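Local structure of TatD-related deoxyribonuclease (Thermotoga maritima, 1J6O) at residues L233-V236 with V237-I240; K226-E229 with P230-K234; A259-I262 with F263-K267. The protein probably acts as a metal-dependent deoxyribonuclease of the TatD family, hydrolysing ester bonds of DNA on a TIM-barrel scaffold. All coordinates share one frame; numbering follows the deposited sequence.

Contact 1: L233-V236 with V237-I240; sequences LKYV and VETI
L233 opens a ladder of four backbone hydrogen bonds that joins L233-V236 to V237-I240, each amide N-H meeting the carbonyl four residues earlier in helix 233-244. V237 N lies 3.1 Å from L233 O, and the bonds from E238 N to K234 O, from T239 N to Y235 O and from I240 N to V236 O are of similar length, all four close to straight.

The apolar contact is between V236 and I240, whose side chains lie alongside each other and point the same way, CG1 of V236 being 3.9 Å from CD1 of I240. CG1 of V236 stands anti to its backbone N (chi1 173°), which sends this methyl along the helix to I240. Branched aliphatic residues suit this flank because V236, V237 and I240 all rest on L211 of strand 209-211, while V237 and I240 also reach V251 of helix 248-264.

On the outer flank the E238 carboxylate approaches the Y235 ring obliquely, OE1 lying 3.8 Å from CD1, with the two planes 40° apart. Beyond this pair Y235 packs on P220 and P222.

The chemistry is that of an amphipathic helix: the N-H and C=O groups that link these two turns pair with one another, its aliphatic flank seals against the barrel, and its tyrosine and glutamate occupy the more accessible side.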
ATOM      1  N   LEU A 233     -13.370   1.056  -4.647  1.00 13.36           N
ATOM      2  CA  LEU A 233     -12.408   2.128  -4.791  1.00 13.95           C
ATOM      3  C   LEU A 233     -13.076   3.340  -5.462  1.00 13.57           C
ATOM      4  O   LEU A 233     -12.627   4.477  -5.283  1.00 12.37           O
ATOM      5  CB  LEU A 233     -11.231   1.621  -5.623  1.00 17.25           C
ATOM      6  CG  LEU A 233      -9.842   2.181  -5.385  1.00 18.26           C
ATOM      7  CD1 LEU A 233      -9.562   2.361  -3.899  1.00 16.55           C
ATOM      8  CD2 LEU A 233      -8.839   1.251  -6.073  1.00 18.47           C
ATOM      9  N   LYS A 234     -14.144   3.099  -6.228  1.00 12.52           N
ATOM     10  CA  LYS A 234     -14.833   4.207  -6.906  1.00 13.79           C
ATOM     11  C   LYS A 234     -15.278   5.344  -5.978  1.00 13.05           C
ATOM     12  O   LYS A 234     -15.289   6.504  -6.379  1.00 12.14           O
ATOM     13  CB  LYS A 234     -16.049   3.687  -7.681  1.00 16.68           C
ATOM     14  CG  LYS A 234     -17.109   3.068  -6.812  1.00 20.39           C
ATOM     15  CD  LYS A 234     -18.051   2.177  -7.632  1.00 27.14           C
ATOM     16  CE  LYS A 234     -19.047   2.969  -8.439  1.00 29.40           C
ATOM     17  NZ  LYS A 234     -18.387   3.800  -9.476  1.00 34.20           N
ATOM     18  N   TYR A 235     -15.663   5.003  -4.757  1.00 11.34           N
ATOM     19  CA  TYR A 235     -16.111   5.977  -3.777  1.00 12.05           C
ATOM     20  C   TYR A 235     -14.966   6.817  -3.292  1.00 12.33           C
ATOM     21  O   TYR A 235     -15.166   7.991  -2.945  1.00 11.54           O
ATOM     22  CB  TYR A 235     -16.792   5.258  -2.598  1.00 13.32           C
ATOM     23  CG  TYR A 235     -18.004   4.477  -3.061  1.00 15.62           C
ATOM     24  CD1 TYR A 235     -19.163   5.130  -3.465  1.00 16.20           C
ATOM     25  CD2 TYR A 235     -17.951   3.091  -3.190  1.00 16.26           C
ATOM     26  CE1 TYR A 235     -20.242   4.420  -4.003  1.00 19.72           C
ATOM     27  CE2 TYR A 235     -19.010   2.379  -3.720  1.00 19.84           C
ATOM     28  CZ  TYR A 235     -20.149   3.044  -4.129  1.00 20.03           C
ATOM     29  OH  TYR A 235     -21.168   2.310  -4.688  1.00 23.62           O
ATOM     30  N   VAL A 236     -13.769   6.224  -3.270  1.00  9.96           N
ATOM     31  CA  VAL A 236     -12.578   6.945  -2.822  1.00  9.85           C
ATOM     32  C   VAL A 236     -12.241   7.984  -3.888  1.00 11.28           C
ATOM     33  O   VAL A 236     -11.898   9.127  -3.569  1.00 10.44           O
ATOM     34  CB  VAL A 236     -11.370   5.968  -2.615  1.00  9.88           C
ATOM     35  CG1 VAL A 236     -10.072   6.751  -2.317  1.00  9.29           C
ATOM     36  CG2 VAL A 236     -11.699   5.031  -1.433  1.00  8.23           C
ATOM     37  N   VAL A 237     -12.311   7.569  -5.147  1.00 10.74           N
ATOM     38  CA  VAL A 237     -12.022   8.466  -6.246  1.00 12.64           C
ATOM     39  C   VAL A 237     -13.063   9.612  -6.248  1.00 15.14           C
ATOM     40  O   VAL A 237     -12.725  10.790  -6.435  1.00 14.06           O
ATOM     41  CB  VAL A 237     -12.099   7.709  -7.588  1.00 12.52           C
ATOM     42  CG1 VAL A 237     -12.182   8.708  -8.752  1.00 12.87           C
ATOM     43  CG2 VAL A 237     -10.869   6.796  -7.749  1.00  8.86           C
ATOM     44  N   GLU A 238     -14.329   9.251  -6.050  1.00 15.00           N
ATOM     45  CA  GLU A 238     -15.401  10.240  -6.030  1.00 17.47           C
ATOM     46  C   GLU A 238     -15.090  11.327  -5.020  1.00 16.35           C
ATOM     47  O   GLU A 238     -15.107  12.517  -5.349  1.00 16.67           O
ATOM     48  CB  GLU A 238     -16.722   9.564  -5.688  1.00 18.17           C
ATOM     49  CG  GLU A 238     -17.874  10.507  -5.457  1.00 24.05           C
ATOM     50  CD  GLU A 238     -19.181   9.747  -5.338  1.00 28.58           C
ATOM     51  OE1 GLU A 238     -19.198   8.716  -4.622  1.00 28.15           O
ATOM     52  OE2 GLU A 238     -20.180  10.180  -5.958  1.00 29.27           O
ATOM     53  N   THR A 239     -14.781  10.933  -3.795  1.00 15.32           N
ATOM     54  CA  THR A 239     -14.468  11.918  -2.770  1.00 14.67           C
ATOM     55  C   THR A 239     -13.257  12.761  -3.151  1.00 15.98           C
ATOM     56  O   THR A 239     -13.289  13.997  -3.028  1.00 15.41           O
ATOM     57  CB  THR A 239     -14.236  11.235  -1.391  1.00 14.31           C
ATOM     58  OG1 THR A 239     -15.469  10.649  -0.946  1.00 16.72           O
ATOM     59  CG2 THR A 239     -13.748  12.232  -0.342  1.00 13.71           C
ATOM     60  N   ILE A 240     -12.186  12.113  -3.613  1.00 13.86           N
ATOM     61  CA  ILE A 240     -10.992  12.865  -3.990  1.00 13.80           C
ATOM     62  C   ILE A 240     -11.305  13.883  -5.065  1.00 14.23           C
ATOM     63  O   ILE A 240     -10.847  15.026  -4.987  1.00 15.77           O
ATOM     64  CB  ILE A 240      -9.865  11.931  -4.474  1.00 11.82           C
ATOM     65  CG1 ILE A 240      -9.393  11.070  -3.291  1.00 12.23           C
ATOM     66  CG2 ILE A 240      -8.697  12.743  -5.065  1.00 12.32           C
ATOM     67  CD1 ILE A 240      -8.370   9.995  -3.694  1.00 11.67           C
TER

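Contact 2: K226-E229 with P230-K234; sequences KRNE and PKYLK
The entry to helix 233-244 is a short 3-10 turn, P230-Y232, led in by the loop K226-E229, and E229 meets both K231 and Y232 across the junction. The turn is tied by Y232 N donating to E229 O over 3.0 Å, the donor standing above the carbonyl plane. P230 suits the first turn, where its missing N-H costs no helical bond.

The E229 side chain crosses the Y232 ring obliquely and puts CG over one face, 4.0 Å from the ring centroid and 13° off the normal, a CH-pi contact. At the ring's edge, nearly in its plane, lies the amide of N228, whose OD1 meets CD2 of Y232 3.5 Å away. ND2 of N228 is held by the carbonyl of F217, and the Y232 ring also stacks with F223.

E229 CG sits between the backbone N and the carbonyl carbon (chi1 61°), from where the extended chain carries the carboxylate to R227. NH2 of R227 forms a salt bridge with OE2 of E229 at 3.2 Å, and its NH1 pairs with D28. A water 2.7 Å from E229 OE1 links weakly to K231 NZ.

E229 is likely to stay ionised, its charge probably partly balanced by R227 and, through the water and at longer range, by K231, while its methylene serves the aromatic ring.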
ATOM      1  N   LYS A 226     -19.012  -3.438   6.364  1.00 14.69           N
ATOM      2  CA  LYS A 226     -18.973  -4.483   5.336  1.00 14.87           C
ATOM      3  C   LYS A 226     -17.542  -4.769   4.952  1.00 12.23           C
ATOM      4  O   LYS A 226     -16.661  -3.949   5.196  1.00 11.44           O
ATOM      5  CB  LYS A 226     -19.733  -4.053   4.075  1.00 16.84           C
ATOM      6  CG  LYS A 226     -21.233  -3.788   4.290  1.00 22.25           C
ATOM      7  CD  LYS A 226     -21.999  -5.100   4.529  1.00 25.29           C
ATOM      8  CE  LYS A 226     -23.427  -4.847   5.042  1.00 29.71           C
ATOM      9  NZ  LYS A 226     -24.160  -3.809   4.271  1.00 30.64           N
ATOM     10  N   ARG A 227     -17.314  -5.946   4.368  1.00 12.20           N
ATOM     11  CA  ARG A 227     -15.965  -6.326   3.942  1.00 12.11           C
ATOM     12  C   ARG A 227     -15.619  -5.355   2.825  1.00  9.72           C
ATOM     13  O   ARG A 227     -16.447  -5.085   1.973  1.00 11.24           O
ATOM     14  CB  ARG A 227     -15.977  -7.734   3.350  1.00 10.77           C
ATOM     15  CG  ARG A 227     -14.633  -8.188   2.825  1.00 14.97           C
ATOM     16  CD  ARG A 227     -14.811  -9.480   2.076  1.00 14.93           C
ATOM     17  NE  ARG A 227     -15.469  -9.228   0.795  1.00 14.87           N
ATOM     18  CZ  ARG A 227     -15.791 -10.178  -0.071  1.00 14.36           C
ATOM     19  NH1 ARG A 227     -15.513 -11.441   0.235  1.00 13.47           N
ATOM     20  NH2 ARG A 227     -16.376  -9.863  -1.236  1.00 10.13           N
ATOM     21  N   ASN A 228     -14.397  -4.841   2.808  1.00 10.49           N
ATOM     22  CA  ASN A 228     -14.007  -3.901   1.748  1.00  9.56           C
ATOM     23  C   ASN A 228     -13.439  -4.737   0.593  1.00 10.46           C
ATOM     24  O   ASN A 228     -13.011  -5.867   0.805  1.00 10.60           O
ATOM     25  CB  ASN A 228     -12.931  -2.975   2.305  1.00  8.12           C
ATOM     26  CG  ASN A 228     -12.668  -1.753   1.429  1.00  8.62           C
ATOM     27  OD1 ASN A 228     -13.402  -1.478   0.491  1.00  8.01           O
ATOM     28  ND2 ASN A 228     -11.612  -1.011   1.759  1.00  8.86           N
ATOM     29  N   GLU A 229     -13.500  -4.209  -0.628  1.00 10.35           N
ATOM     30  CA  GLU A 229     -12.972  -4.905  -1.801  1.00 10.25           C
ATOM     31  C   GLU A 229     -12.628  -3.853  -2.848  1.00 10.53           C
ATOM     32  O   GLU A 229     -13.146  -2.715  -2.783  1.00  9.97           O
ATOM     33  CB  GLU A 229     -13.954  -5.944  -2.335  1.00 12.21           C
ATOM     34  CG  GLU A 229     -15.279  -5.401  -2.776  1.00 14.81           C
ATOM     35  CD  GLU A 229     -16.147  -6.505  -3.307  1.00 18.16           C
ATOM     36  OE1 GLU A 229     -15.952  -6.871  -4.487  1.00 17.03           O
ATOM     37  OE2 GLU A 229     -16.992  -7.021  -2.532  1.00 20.95           O
ATOM     38  N   PRO A 230     -11.783  -4.213  -3.842  1.00  9.48           N
ATOM     39  CA  PRO A 230     -11.347  -3.301  -4.901  1.00 11.56           C
ATOM     40  C   PRO A 230     -12.378  -2.473  -5.631  1.00 14.69           C
ATOM     41  O   PRO A 230     -12.139  -1.293  -5.856  1.00 14.13           O
ATOM     42  CB  PRO A 230     -10.565  -4.206  -5.849  1.00  9.89           C
ATOM     43  CG  PRO A 230      -9.931  -5.176  -4.884  1.00 10.30           C
ATOM     44  CD  PRO A 230     -11.135  -5.525  -4.012  1.00  9.54           C
ATOM     45  N   LYS A 231     -13.516  -3.054  -5.999  1.00 14.74           N
ATOM     46  CA  LYS A 231     -14.506  -2.251  -6.717  1.00 17.52           C
ATOM     47  C   LYS A 231     -15.066  -1.072  -5.920  1.00 18.63           C
ATOM     48  O   LYS A 231     -15.671  -0.171  -6.504  1.00 20.82           O
ATOM     49  CB  LYS A 231     -15.658  -3.125  -7.200  1.00 19.47           C
ATOM     50  CG  LYS A 231     -16.572  -3.587  -6.098  1.00 20.20           C
ATOM     51  CD  LYS A 231     -17.679  -4.461  -6.656  1.00 23.58           C
ATOM     52  CE  LYS A 231     -18.582  -4.932  -5.536  1.00 24.99           C
ATOM     53  NZ  LYS A 231     -19.606  -5.892  -6.041  1.00 28.35           N
ATOM     54  N   TYR A 232     -14.883  -1.062  -4.601  1.00 16.00           N
ATOM     55  CA  TYR A 232     -15.398   0.045  -3.812  1.00 13.82           C
ATOM     56  C   TYR A 232     -14.456   1.218  -3.899  1.00 13.21           C
ATOM     57  O   TYR A 232     -14.698   2.252  -3.296  1.00 12.44           O
ATOM     58  CB  TYR A 232     -15.566  -0.316  -2.340  1.00 15.17           C
ATOM     59  CG  TYR A 232     -16.619  -1.367  -2.066  1.00 14.23           C
ATOM     60  CD1 TYR A 232     -17.670  -1.593  -2.968  1.00 16.71           C
ATOM     61  CD2 TYR A 232     -16.579  -2.115  -0.898  1.00 14.03           C
ATOM     62  CE1 TYR A 232     -18.649  -2.549  -2.694  1.00 16.84           C
ATOM     63  CE2 TYR A 232     -17.545  -3.067  -0.617  1.00 14.99           C
ATOM     64  CZ  TYR A 232     -18.577  -3.278  -1.514  1.00 18.32           C
ATOM     65  OH  TYR A 232     -19.546  -4.209  -1.225  1.00 20.50           O
ATOM     66  N   LEU A 233     -13.370   1.056  -4.647  1.00 13.36           N
ATOM     67  CA  LEU A 233     -12.408   2.128  -4.791  1.00 13.95           C
ATOM     68  C   LEU A 233     -13.076   3.340  -5.462  1.00 13.57           C
ATOM     69  O   LEU A 233     -12.627   4.477  -5.283  1.00 12.37           O
ATOM     70  CB  LEU A 233     -11.231   1.621  -5.623  1.00 17.25           C
ATOM     71  CG  LEU A 233      -9.842   2.181  -5.385  1.00 18.26           C
ATOM     72  CD1 LEU A 233      -9.562   2.361  -3.899  1.00 16.55           C
ATOM     73  CD2 LEU A 233      -8.839   1.251  -6.073  1.00 18.47           C
ATOM     74  N   LYS A 234     -14.144   3.099  -6.228  1.00 12.52           N
ATOM     75  CA  LYS A 234     -14.833   4.207  -6.906  1.00 13.79           C
ATOM     76  C   LYS A 234     -15.278   5.344  -5.978  1.00 13.05           C
ATOM     77  O   LYS A 234     -15.289   6.504  -6.379  1.00 12.14           O
ATOM     78  CB  LYS A 234     -16.049   3.687  -7.681  1.00 16.68           C
ATOM     79  CG  LYS A 234     -17.109   3.068  -6.812  1.00 20.39           C
ATOM     80  CD  LYS A 234     -18.051   2.177  -7.632  1.00 27.14           C
ATOM     81  CE  LYS A 234     -19.047   2.969  -8.439  1.00 29.40           C
ATOM     82  NZ  LYS A 234     -18.387   3.800  -9.476  1.00 34.20           N
TER
HETATM   83  O   HOH W   1     -17.871  -8.645  -5.213  1.00 34.82           O

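Contact 3: A259-I262 with F263-K267; sequences ARRI and FLEVK
I262 and F263 meet side by side at the C-terminal end of helix 248-264, where CG2 of I262 sits over the centre of the F263 ring, 3.8 Å from the centroid and only 6° off the normal, a CH-pi contact. Both side chains point the same way: the methyl stands anti to the I262 backbone N, while the phenyl CG lies beside its own backbone N (chi1 -60°), which brings the ring alongside I262, and the second torsion turns its face to the methyl. At the ring's edge, CD2 of F263 comes within 3.4 Å of A259 O, and the same carbonyl accepts F263 N at 3.0 Å.

One step on, the helix winds down. R260 O takes L264 N at 2.9 Å and, weakly, E265 N, so a single carbonyl serves two successive amides as the turn widens. The I262 carbonyl is instead met by K267, whose chain bends at its last torsion (chi4 61°) to bring NZ to I262 O at 2.6 Å; the same ammonium also bonds weakly to E265 O. A long, flexible lysine suits this task, folding back from the tail onto the helix end.

Farther out, F263 packs on T16 and V45 of the barrel strands and I262 on L182, while R260 forms a salt bridge with E42 and K159 donates to R261 O. An alanine in place of F263 would remove the ring, and is likely to leave the I262 methyl without its aromatic partner and open a gap against T16 and V45.

Helix-end carbonyls, which carry the negative end of the helix dipole, are thus met by lysine ammonium groups, while the apolar flank is sealed by an aromatic ring against the barrel.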
ATOM      1  N   ALA A 259       0.751   4.875  -9.906  1.00  9.28           N
ATOM      2  CA  ALA A 259       0.889   3.485  -9.501  1.00  9.21           C
ATOM      3  C   ALA A 259       1.657   2.659 -10.521  1.00  8.91           C
ATOM      4  O   ALA A 259       2.487   1.823 -10.158  1.00  8.91           O
ATOM      5  CB  ALA A 259      -0.497   2.878  -9.230  1.00  8.43           C
ATOM      6  N   ARG A 260       1.417   2.922 -11.802  1.00  8.16           N
ATOM      7  CA  ARG A 260       2.111   2.191 -12.864  1.00 10.82           C
ATOM      8  C   ARG A 260       3.608   2.478 -12.795  1.00 10.86           C
ATOM      9  O   ARG A 260       4.454   1.579 -12.900  1.00 12.58           O
ATOM     10  CB  ARG A 260       1.636   2.654 -14.250  1.00 10.41           C
ATOM     11  CG  ARG A 260       0.283   2.138 -14.715  1.00 13.48           C
ATOM     12  CD  ARG A 260      -0.069   2.828 -16.037  1.00 16.02           C
ATOM     13  NE  ARG A 260      -1.402   2.494 -16.526  1.00 20.31           N
ATOM     14  CZ  ARG A 260      -2.017   3.155 -17.505  1.00 20.93           C
ATOM     15  NH1 ARG A 260      -1.399   4.175 -18.102  1.00 23.26           N
ATOM     16  NH2 ARG A 260      -3.260   2.837 -17.853  1.00 21.07           N
ATOM     17  N   ARG A 261       3.936   3.747 -12.639  1.00  9.44           N
ATOM     18  CA  ARG A 261       5.329   4.133 -12.572  1.00 12.02           C
ATOM     19  C   ARG A 261       6.073   3.513 -11.402  1.00 13.14           C
ATOM     20  O   ARG A 261       7.185   3.013 -11.545  1.00 12.50           O
ATOM     21  CB  ARG A 261       5.436   5.655 -12.501  1.00 12.36           C
ATOM     22  CG  ARG A 261       6.856   6.175 -12.525  1.00 18.30           C
ATOM     23  CD  ARG A 261       6.907   7.686 -12.291  1.00 20.19           C
ATOM     24  NE  ARG A 261       6.551   8.040 -10.921  1.00 24.50           N
ATOM     25  CZ  ARG A 261       5.450   8.700 -10.583  1.00 25.81           C
ATOM     26  NH1 ARG A 261       4.582   9.086 -11.521  1.00 24.30           N
ATOM     27  NH2 ARG A 261       5.214   8.973  -9.304  1.00 25.32           N
ATOM     28  N   ILE A 262       5.445   3.528 -10.240  1.00  9.68           N
ATOM     29  CA  ILE A 262       6.083   2.971  -9.049  1.00 11.19           C
ATOM     30  C   ILE A 262       6.276   1.468  -9.032  1.00  9.03           C
ATOM     31  O   ILE A 262       7.371   0.963  -8.791  1.00  9.95           O
ATOM     32  CB  ILE A 262       5.269   3.362  -7.778  1.00 11.08           C
ATOM     33  CG1 ILE A 262       5.409   4.870  -7.527  1.00 10.72           C
ATOM     34  CG2 ILE A 262       5.791   2.625  -6.547  1.00 12.44           C
ATOM     35  CD1 ILE A 262       4.512   5.397  -6.417  1.00 14.56           C
ATOM     36  N   PHE A 263       5.205   0.758  -9.319  1.00  7.23           N
ATOM     37  CA  PHE A 263       5.232  -0.685  -9.302  1.00  7.86           C
ATOM     38  C   PHE A 263       5.527  -1.462 -10.560  1.00 10.71           C
ATOM     39  O   PHE A 263       6.143  -2.534 -10.489  1.00  7.75           O
ATOM     40  CB  PHE A 263       3.882  -1.152  -8.735  1.00  9.24           C
ATOM     41  CG  PHE A 263       3.616  -0.655  -7.338  1.00  7.14           C
ATOM     42  CD1 PHE A 263       4.289  -1.203  -6.265  1.00  6.69           C
ATOM     43  CD2 PHE A 263       2.687   0.354  -7.114  1.00  8.76           C
ATOM     44  CE1 PHE A 263       4.036  -0.762  -4.972  1.00  7.88           C
ATOM     45  CE2 PHE A 263       2.414   0.817  -5.821  1.00  7.98           C
ATOM     46  CZ  PHE A 263       3.090   0.257  -4.745  1.00  9.09           C
ATOM     47  N   LEU A 264       5.121  -0.935 -11.708  1.00 11.31           N
ATOM     48  CA  LEU A 264       5.364  -1.690 -12.932  1.00 13.64           C
ATOM     49  C   LEU A 264       6.518  -1.356 -13.831  1.00 15.15           C
ATOM     50  O   LEU A 264       6.869  -2.165 -14.682  1.00 16.53           O
ATOM     51  CB  LEU A 264       4.086  -1.716 -13.762  1.00 13.80           C
ATOM     52  CG  LEU A 264       2.902  -2.293 -12.982  1.00 13.25           C
ATOM     53  CD1 LEU A 264       1.671  -2.379 -13.875  1.00 13.42           C
ATOM     54  CD2 LEU A 264       3.276  -3.666 -12.393  1.00 13.91           C
ATOM     55  N   GLU A 265       7.105  -0.186 -13.673  1.00 16.97           N
ATOM     56  CA  GLU A 265       8.220   0.158 -14.537  1.00 20.51           C
ATOM     57  C   GLU A 265       9.396  -0.760 -14.261  1.00 22.50           C
ATOM     58  O   GLU A 265       9.708  -1.067 -13.105  1.00 20.90           O
ATOM     59  CB  GLU A 265       8.607   1.622 -14.338  1.00 21.67           C
ATOM     60  CG  GLU A 265       9.018   2.311 -15.641  1.00 24.34           C
ATOM     61  CD  GLU A 265       8.903   3.821 -15.573  1.00 24.31           C
ATOM     62  OE1 GLU A 265       9.831   4.484 -15.046  1.00 25.82           O
ATOM     63  OE2 GLU A 265       7.874   4.347 -16.045  1.00 23.15           O
ATOM     64  N   VAL A 266      10.035  -1.229 -15.329  1.00 23.68           N
ATOM     65  CA  VAL A 266      11.172  -2.115 -15.177  1.00 25.20           C
ATOM     66  C   VAL A 266      12.279  -1.336 -14.450  1.00 28.17           C
ATOM     67  O   VAL A 266      12.651  -0.240 -14.868  1.00 28.51           O
ATOM     68  CB  VAL A 266      11.686  -2.609 -16.557  1.00 24.28           C
ATOM     69  CG1 VAL A 266      12.866  -3.547 -16.366  1.00 23.75           C
ATOM     70  CG2 VAL A 266      10.582  -3.319 -17.299  1.00 23.43           C
ATOM     71  N   LYS A 267      12.800  -1.901 -13.366  1.00 31.30           N
ATOM     72  CA  LYS A 267      13.857  -1.233 -12.606  1.00 35.52           C
ATOM     73  C   LYS A 267      15.216  -1.920 -12.766  1.00 37.03           C
ATOM     74  O   LYS A 267      15.291  -3.136 -12.954  1.00 36.19           O
ATOM     75  CB  LYS A 267      13.487  -1.197 -11.117  1.00 37.43           C
ATOM     76  CG  LYS A 267      12.149  -0.526 -10.823  1.00 40.24           C
ATOM     77  CD  LYS A 267      11.753  -0.674  -9.360  1.00 42.64           C
ATOM     78  CE  LYS A 267      10.443   0.054  -9.063  1.00 44.63           C
ATOM     79  NZ  LYS A 267       9.305  -0.493  -9.865  1.00 45.89           N
TER

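Contacts 1 and 2 are continuous: they share L233 and K234, and their centres lie 10 Å apart, contact 2 forming the entry to helix 233-244 and contact 1 its first turns. Contact 3 closes the following helix, 248-264; its centre is 23 Å from each of the others and its nearest atoms about 9 Å from theirs. All three come near D214 and H17, predicted ligands of the first divalent metal, without supplying predicted ligands themselves. Between side chains, N228 in contact 2 is about 6 Å from D214, L233, shared by contacts 1 and 2, about 9 Å from H17, and F263 of contact 3 about 7 Å from H17.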